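Local coordinates for outer membrane usher protein PapC (Escherichia coli, PDB 3L48) that forms the C-terminal domain of the outer-membrane usher, which exports and assembles pilus subunits across the bacterial outer membrane, at residues A[9-14]-A[75-80]; A[29-34]-A[53-58]; A[48-53]-A[68-73]. All coordinates share one frame; numbering follows the deposited sequence.

Contact 1 of 3, residues A[9-14]-A[75-80]; sequences RLFAIL and ISDQQL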
ATOM      1  N   ARG A   9       1.285  -9.364  -7.617  1.00 25.67           N
ATOM      2  CA  ARG A   9       1.924  -9.336  -6.299  1.00 21.52           C
ATOM      3  C   ARG A   9       3.047  -8.312  -6.223  1.00 21.98           C
ATOM      4  O   ARG A   9       4.013  -8.371  -6.986  1.00 22.07           O
ATOM      5  CB  ARG A   9       2.456 -10.694  -5.843  1.00 24.55           C
ATOM      6  CG  ARG A   9       3.250 -10.548  -4.542  1.00 28.70           C
ATOM      7  CD  ARG A   9       3.608 -11.858  -3.884  1.00 29.89           C
ATOM      8  NE  ARG A   9       4.778 -12.479  -4.485  1.00 24.08           N
ATOM      9  CZ  ARG A   9       5.433 -13.500  -3.948  1.00 23.92           C
ATOM     10  NH1 ARG A   9       5.034 -14.000  -2.787  1.00 27.23           N
ATOM     11  NH2 ARG A   9       6.483 -14.017  -4.565  1.00 20.94           N
ATOM     12  N   LEU A  10       2.922  -7.384  -5.279  1.00 18.01           N
ATOM     13  CA  LEU A  10       3.907  -6.321  -5.131  1.00 19.49           C
ATOM     14  C   LEU A  10       4.577  -6.345  -3.767  1.00 15.74           C
ATOM     15  O   LEU A  10       3.936  -6.606  -2.754  1.00 17.25           O
ATOM     16  CB  LEU A  10       3.255  -4.957  -5.352  1.00 22.35           C
ATOM     17  CG  LEU A  10       2.591  -4.760  -6.713  1.00 23.16           C
ATOM     18  CD1 LEU A  10       2.177  -3.307  -6.881  1.00 24.34           C
ATOM     19  CD2 LEU A  10       3.536  -5.193  -7.825  1.00 21.54           C
ATOM     20  N   PHE A  11       5.877  -6.079  -3.754  1.00 14.76           N
ATOM     21  CA  PHE A  11       6.606  -5.868  -2.513  1.00 11.75           C
ATOM     22  C   PHE A  11       6.681  -4.364  -2.285  1.00 18.38           C
ATOM     23  O   PHE A  11       7.552  -3.686  -2.831  1.00 18.32           O
ATOM     24  CB  PHE A  11       8.010  -6.465  -2.599  1.00 14.33           C
ATOM     25  CG  PHE A  11       8.034  -7.912  -3.016  1.00 15.99           C
ATOM     26  CD1 PHE A  11       7.324  -8.866  -2.306  1.00 16.02           C
ATOM     27  CD2 PHE A  11       8.776  -8.318  -4.113  1.00 18.43           C
ATOM     28  CE1 PHE A  11       7.347 -10.204  -2.688  1.00 16.84           C
ATOM     29  CE2 PHE A  11       8.807  -9.653  -4.500  1.00 19.31           C
ATOM     30  CZ  PHE A  11       8.090 -10.598  -3.784  1.00 18.80           C
ATOM     31  N   ALA A  12       5.754  -3.843  -1.489  1.00 16.40           N
ATOM     32  CA  ALA A  12       5.603  -2.397  -1.354  1.00 17.65           C
ATOM     33  C   ALA A  12       6.373  -1.821  -0.172  1.00 20.50           C
ATOM     34  O   ALA A  12       6.221  -2.266   0.967  1.00 20.91           O
ATOM     35  CB  ALA A  12       4.128  -2.022  -1.258  1.00 16.50           C
ATOM     36  N   ILE A  13       7.210  -0.830  -0.459  1.00 16.78           N
ATOM     37  CA  ILE A  13       7.872  -0.066   0.585  1.00 14.56           C
ATOM     38  C   ILE A  13       7.057   1.201   0.815  1.00 15.73           C
ATOM     39  O   ILE A  13       7.083   2.128   0.004  1.00 18.84           O
ATOM     40  CB  ILE A  13       9.319   0.297   0.201  1.00 18.37           C
ATOM     41  CG1 ILE A  13      10.086  -0.953  -0.242  1.00 21.26           C
ATOM     42  CG2 ILE A  13      10.032   0.980   1.367  1.00 16.65           C
ATOM     43  CD1 ILE A  13      10.121  -2.051   0.801  1.00 20.54           C
ATOM     44  N   LEU A  14       6.317   1.227   1.916  1.00 13.12           N
ATOM     45  CA  LEU A  14       5.401   2.324   2.201  1.00 14.10           C
ATOM     46  C   LEU A  14       6.025   3.400   3.087  1.00 14.94           C
ATOM     47  O   LEU A  14       6.571   3.105   4.151  1.00 17.83           O
ATOM     48  CB  LEU A  14       4.143   1.792   2.885  1.00 15.57           C
ATOM     49  CG  LEU A  14       3.317   0.722   2.170  1.00 21.98           C
ATOM     50  CD1 LEU A  14       2.292   0.135   3.126  1.00 21.46           C
ATOM     51  CD2 LEU A  14       2.634   1.307   0.954  1.00 26.94           C
ATOM     52  N   ILE A  75       4.494  -4.519 -12.107  1.00 28.04           N
ATOM     53  CA  ILE A  75       4.391  -5.920 -12.501  1.00 23.57           C
ATOM     54  C   ILE A  75       4.696  -6.834 -11.320  1.00 24.40           C
ATOM     55  O   ILE A  75       5.178  -6.377 -10.281  1.00 22.38           O
ATOM     56  CB  ILE A  75       5.311  -6.265 -13.692  1.00 23.38           C
ATOM     57  CG1 ILE A  75       6.777  -5.996 -13.344  1.00 23.08           C
ATOM     58  CG2 ILE A  75       4.890  -5.485 -14.928  1.00 22.66           C
ATOM     59  CD1 ILE A  75       7.737  -6.328 -14.467  1.00 23.71           C
ATOM     60  N   SER A  76       4.424  -8.123 -11.488  1.00 21.81           N
ATOM     61  CA  SER A  76       4.489  -9.072 -10.383  1.00 23.08           C
ATOM     62  C   SER A  76       5.902  -9.259  -9.839  1.00 22.23           C
ATOM     63  O   SER A  76       6.879  -9.263 -10.592  1.00 18.96           O
ATOM     64  CB  SER A  76       3.886 -10.420 -10.791  1.00 28.29           C
ATOM     65  OG  SER A  76       3.533 -11.178  -9.646  1.00 32.15           O
ATOM     66  N   ASP A  77       5.989  -9.415  -8.521  1.00 21.79           N
ATOM     67  CA  ASP A  77       7.260  -9.557  -7.812  1.00 21.45           C
ATOM     68  C   ASP A  77       8.160  -8.335  -7.936  1.00 18.25           C
ATOM     69  O   ASP A  77       9.379  -8.438  -7.822  1.00 15.84           O
ATOM     70  CB  ASP A  77       8.006 -10.817  -8.251  1.00 18.80           C
ATOM     71  CG  ASP A  77       7.510 -12.062  -7.538  1.00 20.77           C
ATOM     72  OD1 ASP A  77       8.202 -13.099  -7.609  1.00 26.06           O
ATOM     73  OD2 ASP A  77       6.434 -11.999  -6.902  1.00 17.62           O
ATOM     74  N   GLN A  78       7.553  -7.176  -8.157  1.00 17.83           N
ATOM     75  CA  GLN A  78       8.303  -5.929  -8.196  1.00 18.15           C
ATOM     76  C   GLN A  78       8.309  -5.272  -6.821  1.00 17.18           C
ATOM     77  O   GLN A  78       7.261  -5.111  -6.197  1.00 20.19           O
ATOM     78  CB  GLN A  78       7.698  -4.966  -9.223  1.00 21.11           C
ATOM     79  CG  GLN A  78       8.431  -3.637  -9.344  1.00 22.25           C
ATOM     80  CD  GLN A  78       7.823  -2.725 -10.398  1.00 27.50           C
ATOM     81  OE1 GLN A  78       6.940  -3.132 -11.154  1.00 29.68           O
ATOM     82  NE2 GLN A  78       8.296  -1.483 -10.452  1.00 26.30           N
ATOM     83  N   GLN A  79       9.492  -4.899  -6.348  1.00 14.36           N
ATOM     84  CA  GLN A  79       9.589  -4.063  -5.161  1.00 16.92           C
ATOM     85  C   GLN A  79       9.529  -2.611  -5.599  1.00 19.97           C
ATOM     86  O   GLN A  79      10.274  -2.196  -6.484  1.00 24.70           O
ATOM     87  CB  GLN A  79      10.894  -4.307  -4.404  1.00 16.15           C
ATOM     88  CG  GLN A  79      11.051  -3.404  -3.180  1.00 17.64           C
ATOM     89  CD  GLN A  79      12.459  -3.413  -2.620  1.00 15.43           C
ATOM     90  OE1 GLN A  79      13.262  -2.525  -2.910  1.00 17.46           O
ATOM     91  NE2 GLN A  79      12.765  -4.421  -1.818  1.00 14.81           N
ATOM     92  N   LEU A  80       8.644  -1.834  -4.985  1.00 19.20           N
ATOM     93  CA  LEU A  80       8.574  -0.416  -5.304  1.00 19.95           C
ATOM     94  C   LEU A  80       8.141   0.447  -4.122  1.00 19.06           C
ATOM     95  O   LEU A  80       7.395   0.006  -3.245  1.00 14.49           O
ATOM     96  CB  LEU A  80       7.669  -0.168  -6.513  1.00 22.38           C
ATOM     97  CG  LEU A  80       6.157  -0.167  -6.292  1.00 25.10           C
ATOM     98  CD1 LEU A  80       5.442   0.081  -7.614  1.00 28.74           C
ATOM     99  CD2 LEU A  80       5.688  -1.471  -5.669  1.00 23.25           C
TER
HETATM  100  O   HOH W   1       1.363 -12.588  -8.654  1.00 37.05           O

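Contact 2 of 3, residues A[29-34]-A[53-58]; sequences TSEKGR and GETLSV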
ATOM      1  N   THR A  29      -5.957  -1.756   1.410  1.00 26.16           N
ATOM      2  CA  THR A  29      -7.165  -2.164   0.708  1.00 28.12           C
ATOM      3  C   THR A  29      -7.255  -1.535  -0.673  1.00 33.79           C
ATOM      4  O   THR A  29      -6.790  -0.414  -0.891  1.00 32.01           O
ATOM      5  CB  THR A  29      -8.431  -1.799   1.505  1.00 30.33           C
ATOM      6  OG1 THR A  29      -8.427  -0.397   1.787  1.00 27.30           O
ATOM      7  CG2 THR A  29      -8.481  -2.574   2.816  1.00 32.31           C
ATOM      8  N   SER A  30      -7.862  -2.268  -1.601  1.00 37.80           N
ATOM      9  CA  SER A  30      -8.033  -1.801  -2.971  1.00 40.05           C
ATOM     10  C   SER A  30      -9.195  -0.823  -3.060  1.00 43.57           C
ATOM     11  O   SER A  30      -9.960  -0.667  -2.106  1.00 42.11           O
ATOM     12  CB  SER A  30      -8.281  -2.985  -3.908  1.00 38.83           C
ATOM     13  OG  SER A  30      -9.504  -3.630  -3.592  1.00 39.07           O
ATOM     14  N   GLU A  31      -9.319  -0.163  -4.207  1.00 50.79           N
ATOM     15  CA  GLU A  31     -10.453   0.716  -4.456  1.00 59.03           C
ATOM     16  C   GLU A  31     -11.738  -0.046  -4.163  1.00 63.33           C
ATOM     17  O   GLU A  31     -12.672   0.490  -3.563  1.00 64.61           O
ATOM     18  CB  GLU A  31     -10.461   1.186  -5.911  1.00 62.86           C
ATOM     19  CG  GLU A  31      -9.185   1.879  -6.361  1.00 64.34           C
ATOM     20  CD  GLU A  31      -9.232   2.284  -7.823  1.00 65.29           C
ATOM     21  OE1 GLU A  31      -9.897   1.583  -8.616  1.00 70.15           O
ATOM     22  OE2 GLU A  31      -8.598   3.298  -8.182  1.00 60.29           O
ATOM     23  N   LYS A  32     -11.768  -1.306  -4.587  1.00 64.99           N
ATOM     24  CA  LYS A  32     -12.943  -2.156  -4.434  1.00 65.10           C
ATOM     25  C   LYS A  32     -13.238  -2.461  -2.967  1.00 61.78           C
ATOM     26  O   LYS A  32     -14.357  -2.832  -2.615  1.00 64.21           O
ATOM     27  CB  LYS A  32     -12.755  -3.458  -5.216  1.00 66.80           C
ATOM     28  CG  LYS A  32     -12.276  -3.259  -6.649  1.00 67.01           C
ATOM     29  N   GLY A  33     -12.228  -2.306  -2.116  1.00 56.25           N
ATOM     30  CA  GLY A  33     -12.387  -2.541  -0.692  1.00 49.97           C
ATOM     31  C   GLY A  33     -11.772  -3.847  -0.219  1.00 41.66           C
ATOM     32  O   GLY A  33     -11.890  -4.209   0.954  1.00 40.05           O
ATOM     33  N   ARG A  34     -11.111  -4.553  -1.132  1.00 33.26           N
ATOM     34  CA  ARG A  34     -10.498  -5.836  -0.815  1.00 33.96           C
ATOM     35  C   ARG A  34      -9.161  -5.649  -0.099  1.00 28.90           C
ATOM     36  O   ARG A  34      -8.364  -4.781  -0.460  1.00 27.48           O
ATOM     37  CB  ARG A  34     -10.299  -6.655  -2.093  1.00 40.69           C
ATOM     38  CG  ARG A  34     -11.523  -6.710  -2.998  1.00 47.16           C
ATOM     39  N   GLY A  53      -2.190   0.762 -11.523  1.00 30.46           N
ATOM     40  CA  GLY A  53      -2.908   1.997 -11.777  1.00 32.03           C
ATOM     41  C   GLY A  53      -3.982   2.335 -10.757  1.00 31.25           C
ATOM     42  O   GLY A  53      -4.493   3.456 -10.741  1.00 33.34           O
ATOM     43  N   GLU A  54      -4.329   1.378  -9.901  1.00 29.02           N
ATOM     44  CA  GLU A  54      -5.393   1.603  -8.927  1.00 29.35           C
ATOM     45  C   GLU A  54      -4.914   2.412  -7.726  1.00 29.52           C
ATOM     46  O   GLU A  54      -3.714   2.593  -7.518  1.00 27.00           O
ATOM     47  CB  GLU A  54      -6.002   0.279  -8.461  1.00 30.40           C
ATOM     48  CG  GLU A  54      -5.145  -0.494  -7.476  1.00 33.23           C
ATOM     49  CD  GLU A  54      -5.880  -1.680  -6.877  1.00 38.62           C
ATOM     50  OE1 GLU A  54      -7.080  -1.539  -6.560  1.00 40.94           O
ATOM     51  OE2 GLU A  54      -5.257  -2.751  -6.714  1.00 38.05           O
ATOM     52  N   THR A  55      -5.867   2.902  -6.943  1.00 32.90           N
ATOM     53  CA  THR A  55      -5.565   3.636  -5.721  1.00 31.51           C
ATOM     54  C   THR A  55      -5.838   2.761  -4.506  1.00 32.34           C
ATOM     55  O   THR A  55      -6.953   2.276  -4.316  1.00 33.33           O
ATOM     56  CB  THR A  55      -6.407   4.922  -5.605  1.00 31.24           C
ATOM     57  OG1 THR A  55      -6.113   5.789  -6.707  1.00 34.46           O
ATOM     58  CG2 THR A  55      -6.099   5.648  -4.298  1.00 23.48           C
ATOM     59  N   LEU A  56      -4.814   2.554  -3.687  1.00 29.65           N
ATOM     60  CA  LEU A  56      -4.972   1.764  -2.478  1.00 28.55           C
ATOM     61  C   LEU A  56      -5.073   2.688  -1.276  1.00 29.57           C
ATOM     62  O   LEU A  56      -4.500   3.777  -1.268  1.00 30.20           O
ATOM     63  CB  LEU A  56      -3.793   0.807  -2.297  1.00 28.72           C
ATOM     64  CG  LEU A  56      -3.471  -0.141  -3.456  1.00 30.87           C
ATOM     65  CD1 LEU A  56      -2.374  -1.118  -3.050  1.00 28.62           C
ATOM     66  CD2 LEU A  56      -4.712  -0.893  -3.910  1.00 30.02           C
ATOM     67  N   SER A  57      -5.811   2.255  -0.263  1.00 27.60           N
ATOM     68  CA  SER A  57      -5.871   2.997   0.985  1.00 29.20           C
ATOM     69  C   SER A  57      -5.196   2.193   2.091  1.00 26.86           C
ATOM     70  O   SER A  57      -5.323   0.969   2.151  1.00 26.36           O
ATOM     71  CB  SER A  57      -7.316   3.336   1.359  1.00 33.69           C
ATOM     72  OG  SER A  57      -7.992   2.198   1.855  1.00 43.36           O
ATOM     73  N   VAL A  58      -4.459   2.887   2.948  1.00 24.03           N
ATOM     74  CA  VAL A  58      -3.788   2.255   4.072  1.00 22.72           C
ATOM     75  C   VAL A  58      -4.530   2.610   5.350  1.00 25.00           C
ATOM     76  O   VAL A  58      -4.686   3.784   5.683  1.00 23.09           O
ATOM     77  CB  VAL A  58      -2.326   2.707   4.171  1.00 20.51           C
ATOM     78  CG1 VAL A  58      -1.629   2.008   5.326  1.00 19.92           C
ATOM     79  CG2 VAL A  58      -1.612   2.425   2.858  1.00 17.66           C
TER
HETATM   80  O   HOH W   2     -10.377   1.612   0.050  1.00 48.68           O

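Contact 3 of 3, residues A[48-53]-A[68-73]; sequences SGVTPG and VNVPET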
ATOM      1  N   SER A  48      -1.143  -8.758  -2.440  1.00 23.07           N
ATOM      2  CA  SER A  48      -1.622  -9.757  -3.390  1.00 26.15           C
ATOM      3  C   SER A  48      -2.742  -9.189  -4.255  1.00 25.30           C
ATOM      4  O   SER A  48      -3.585  -8.428  -3.775  1.00 25.39           O
ATOM      5  CB  SER A  48      -2.137 -10.997  -2.653  1.00 28.24           C
ATOM      6  OG  SER A  48      -1.135 -11.579  -1.841  1.00 29.65           O
ATOM      7  N   GLY A  49      -2.744  -9.566  -5.530  1.00 23.78           N
ATOM      8  CA  GLY A  49      -3.830  -9.233  -6.436  1.00 23.18           C
ATOM      9  C   GLY A  49      -4.010  -7.750  -6.681  1.00 24.17           C
ATOM     10  O   GLY A  49      -5.134  -7.270  -6.819  1.00 23.25           O
ATOM     11  N   VAL A  50      -2.899  -7.022  -6.741  1.00 20.62           N
ATOM     12  CA  VAL A  50      -2.935  -5.589  -7.004  1.00 23.64           C
ATOM     13  C   VAL A  50      -3.154  -5.315  -8.487  1.00 25.86           C
ATOM     14  O   VAL A  50      -2.600  -6.002  -9.345  1.00 27.14           O
ATOM     15  CB  VAL A  50      -1.625  -4.901  -6.573  1.00 24.06           C
ATOM     16  CG1 VAL A  50      -1.738  -3.386  -6.731  1.00 21.18           C
ATOM     17  CG2 VAL A  50      -1.278  -5.269  -5.141  1.00 18.78           C
ATOM     18  N   THR A  51      -3.961  -4.302  -8.783  1.00 26.70           N
ATOM     19  CA  THR A  51      -4.181  -3.878 -10.158  1.00 28.05           C
ATOM     20  C   THR A  51      -3.335  -2.651 -10.457  1.00 27.26           C
ATOM     21  O   THR A  51      -3.446  -1.637  -9.772  1.00 31.36           O
ATOM     22  CB  THR A  51      -5.657  -3.530 -10.414  1.00 32.44           C
ATOM     23  OG1 THR A  51      -6.489  -4.618  -9.990  1.00 31.97           O
ATOM     24  CG2 THR A  51      -5.891  -3.259 -11.893  1.00 31.31           C
ATOM     25  N   PRO A  52      -2.472  -2.742 -11.478  1.00 27.79           N
ATOM     26  CA  PRO A  52      -1.647  -1.589 -11.852  1.00 28.56           C
ATOM     27  C   PRO A  52      -2.511  -0.366 -12.148  1.00 30.16           C
ATOM     28  O   PRO A  52      -3.460  -0.458 -12.923  1.00 33.44           O
ATOM     29  CB  PRO A  52      -0.947  -2.062 -13.130  1.00 29.60           C
ATOM     30  CG  PRO A  52      -0.914  -3.556 -13.010  1.00 26.09           C
ATOM     31  CD  PRO A  52      -2.194  -3.925 -12.313  1.00 26.49           C
ATOM     32  N   GLY A  53      -2.190   0.762 -11.523  1.00 30.46           N
ATOM     33  CA  GLY A  53      -2.908   1.997 -11.777  1.00 32.03           C
ATOM     34  C   GLY A  53      -3.982   2.335 -10.757  1.00 31.25           C
ATOM     35  O   GLY A  53      -4.493   3.456 -10.741  1.00 33.34           O
ATOM     36  N   VAL A  68      -2.239   5.516  -1.709  1.00 25.29           N
ATOM     37  CA  VAL A  68      -1.126   5.390  -2.636  1.00 25.49           C
ATOM     38  C   VAL A  68      -1.657   5.135  -4.039  1.00 26.37           C
ATOM     39  O   VAL A  68      -2.724   4.554  -4.212  1.00 29.52           O
ATOM     40  CB  VAL A  68      -0.186   4.225  -2.246  1.00 24.93           C
ATOM     41  CG1 VAL A  68       0.310   4.388  -0.814  1.00 22.84           C
ATOM     42  CG2 VAL A  68      -0.898   2.902  -2.413  1.00 24.25           C
ATOM     43  N   ASN A  69      -0.909   5.588  -5.037  1.00 28.38           N
ATOM     44  CA  ASN A  69      -1.242   5.318  -6.426  1.00 29.89           C
ATOM     45  C   ASN A  69      -0.293   4.276  -6.999  1.00 26.23           C
ATOM     46  O   ASN A  69       0.896   4.540  -7.184  1.00 24.67           O
ATOM     47  CB  ASN A  69      -1.183   6.605  -7.253  1.00 34.97           C
ATOM     48  CG  ASN A  69      -2.110   7.679  -6.726  1.00 43.55           C
ATOM     49  OD1 ASN A  69      -1.707   8.827  -6.541  1.00 47.49           O
ATOM     50  ND2 ASN A  69      -3.362   7.312  -6.477  1.00 47.16           N
ATOM     51  N   VAL A  70      -0.815   3.085  -7.263  1.00 26.22           N
ATOM     52  CA  VAL A  70      -0.001   2.025  -7.840  1.00 25.10           C
ATOM     53  C   VAL A  70       0.338   2.379  -9.279  1.00 28.49           C
ATOM     54  O   VAL A  70      -0.560   2.548 -10.103  1.00 31.42           O
ATOM     55  CB  VAL A  70      -0.726   0.674  -7.809  1.00 23.48           C
ATOM     56  CG1 VAL A  70       0.147  -0.411  -8.424  1.00 20.12           C
ATOM     57  CG2 VAL A  70      -1.106   0.311  -6.379  1.00 23.24           C
ATOM     58  N   PRO A  71       1.637   2.504  -9.587  1.00 27.50           N
ATOM     59  CA  PRO A  71       2.065   2.846 -10.947  1.00 28.28           C
ATOM     60  C   PRO A  71       1.435   1.921 -11.988  1.00 31.74           C
ATOM     61  O   PRO A  71       1.222   0.736 -11.723  1.00 30.63           O
ATOM     62  CB  PRO A  71       3.582   2.641 -10.896  1.00 27.26           C
ATOM     63  CG  PRO A  71       3.938   2.865  -9.465  1.00 26.87           C
ATOM     64  CD  PRO A  71       2.780   2.318  -8.677  1.00 28.63           C
ATOM     65  N   GLU A  72       1.132   2.468 -13.160  1.00 34.73           N
ATOM     66  CA  GLU A  72       0.527   1.698 -14.236  1.00 39.62           C
ATOM     67  C   GLU A  72       1.504   0.630 -14.719  1.00 37.26           C
ATOM     68  O   GLU A  72       1.108  -0.358 -15.340  1.00 37.20           O
ATOM     69  CB  GLU A  72       0.163   2.623 -15.399  1.00 50.08           C
ATOM     70  CG  GLU A  72      -1.105   2.235 -16.136  1.00 60.83           C
ATOM     71  CD  GLU A  72      -2.357   2.670 -15.400  1.00 69.35           C
ATOM     72  OE1 GLU A  72      -3.124   1.789 -14.957  1.00 74.37           O
ATOM     73  OE2 GLU A  72      -2.575   3.894 -15.264  1.00 70.89           O
ATOM     74  N   THR A  73       2.784   0.835 -14.423  1.00 36.38           N
ATOM     75  CA  THR A  73       3.837  -0.057 -14.892  1.00 35.53           C
ATOM     76  C   THR A  73       4.210  -1.135 -13.880  1.00 28.75           C
ATOM     77  O   THR A  73       5.180  -1.865 -14.073  1.00 27.28           O
ATOM     78  CB  THR A  73       5.099   0.730 -15.269  1.00 35.89           C
ATOM     79  OG1 THR A  73       5.468   1.584 -14.181  1.00 33.43           O
ATOM     80  CG2 THR A  73       4.842   1.574 -16.502  1.00 36.63           C
TER
HETATM   81  O   HOH W   3      -3.437   5.268 -12.605  1.00 41.31           O

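Contact 1 of 3, residues A[9-14]-A[75-80]
The ring of Phe-11 packs against the backbone of Asp-77, its CE2 3.6 Å from the carbonyl O of Asp-77, while CZ reaches toward the carboxylate of the same residue. CG lies beside the backbone N of Phe-11 (chi1 -53°), which swings the ring back along the strand toward Arg-9. There CZ sits over one face of the Arg-9 guanidinium, offset toward its rim, and the ring and the salt bridge form one surface patch. Arg-9 approaches Asp-77 side-on: NE, at 3.0 Å, and NH2, at 3.1 Å, both donate to OD2, which lies almost exactly in the guanidinium plane. The carboxylate is turned 29° from that plane, and OD2 alone takes both bonds, from the same face. One residue further back, water 1 hydrogen-bonds to Ser-76 OG and more weakly to Arg-9 N.

The backbone follows the parallel pattern. Phe-11 N donates to Gln-78 O, Phe-11 O accepts from Leu-80 N, and Ile-13 N reaches Leu-80 O at 2.9 Å. Ahead of the strand, Asp-77 N, inside the type II turn from Ile-75 to Gln-78, bonds to Arg-9 O at 2.7 Å. That turn is braced by its own side chain, Gln-78 OE1 accepting from Ile-75 N. On the Phe-11 side, Ile-13 CG1 lies 3.9 Å from Gln-79 CG; on the other, Leu-10 CD1 touches Leu-80 CD2 at 4.1 Å.

Strand 10-16 runs down the middle of a three-stranded mixed sheet, with strand 78-84 parallel along one edge and strand 44-47 antiparallel along the other. Trp-46 of the latter brings its ring to Phe-11, while Leu-10 turns inward onto Val-50 and Val-70.

Contact 2 of 3, residues A[29-34]-A[53-58]
Thr-29 and Ser-57 face each other as an antiparallel hydrogen-bonded pair. Thr-29 N donates to Ser-57 O and Ser-57 N to Thr-29 O, each at 2.9 Å and nearly straight. Beside them the hydroxyls Thr-29 OG1 and Ser-57 OG come to 2.6 Å, both held between backbone N and carbonyl carbon (chi1 56° and 75°). Past this pair Leu-56 CD2 presses on Ser-30 CA at 3.6 Å. Glu-31, poorly ordered, reaches back across the chain so that OE2 accepts from Thr-55 N at 3.0 Å, the donor lying above the carboxylate plane.

Further out, water 2 joins Ser-57 OG to Ser-30 O, and Asn-59 bonds to Thr-29 OG1. Glu-54 slides past Glu-31 in the opposite direction, its OE1 3.3 Å from Ser-30 CB, while its OE2 is bound by Thr-51 N. Ser-30 OG takes Arg-34 N, tying the two ends of the loop together.

With Ser-30 N bonded to Arg-34 O and Gly-33 N to Ser-30 O, the loop is a type I turn with a G1 beta bulge. It links strands 27-29 and 35-38 in the four-stranded antiparallel sheet of this Ig-like fold.

Contact 3 of 3, residues A[48-53]-A[68-73]
Val-50 makes the first touch, its CG1 resting on Val-70 at 3.8 Å from CG2 and only slightly further from CG1. In both valines CG1 stands opposite the backbone N (chi1 -174° and 180°), and the two side chains cross at an angle, branch against branch. Both are buried, and Val-70 also packs on Leu-56 of strand 55-59.

Thr-51 comes next, its carbonyl O 4.0 Å from Val-70 CG1. Here the Ig-like sandwich shows plainly: residues 48-53 carry the chain from strand 44-47 of the three-stranded sheet to strand 55-59 of the four-stranded one, and residues 70-73 leave the latter on their way to strand 78-84. The two connections pass each other at the same end of the sandwich, and Val-70 N is bonded to Glu-54 O just beyond the loop.

Pro-52 turns the CB edge of its ring to the second connection, CB 3.5 Å from Glu-72 O and a little further from Pro-71 O. Its own carbonyl O has a less comfortable neighbour in Glu-72 OE1 at 3.0 Å; neither of these acceptors supplies a proton as usually drawn, and the approach might raise the proton affinity of the carboxylate.

Gly-53 ends the segment with its N pointing between two carbonyls, bonding weakly to Val-70 O at 2.8 Å and more weakly still to Pro-71 O. Its CA lies 3.2 Å from Glu-72 OE1, so the carboxylate sits directly against the glycine backbone. Water 3 donates to Gly-53 O and to Glu-72 OE2, closing a bridge on the outer side of the loop.

Contact 1 is a surface contact within the three-stranded sheet, whereas contacts 2 and 3 are partly buried and both involve the four-stranded sheet, sharing Gly-53. Contact 1 rests on parallel strand pairing; contact 2 has one antiparallel bridge and then side-chain contacts from a turn; contact 3 joins two loops and has only weak hydrogen bonds directly between its segments. Acidic groups differ too: a carboxylate finds an arginine in contact 1 and a backbone N in contact 2, while in contact 3 a water links it to the other segment, one oxygen lying close to a carbonyl oxygen, also an acceptor. Contact 3 lies between the others, its centre about 9 Å from each of theirs.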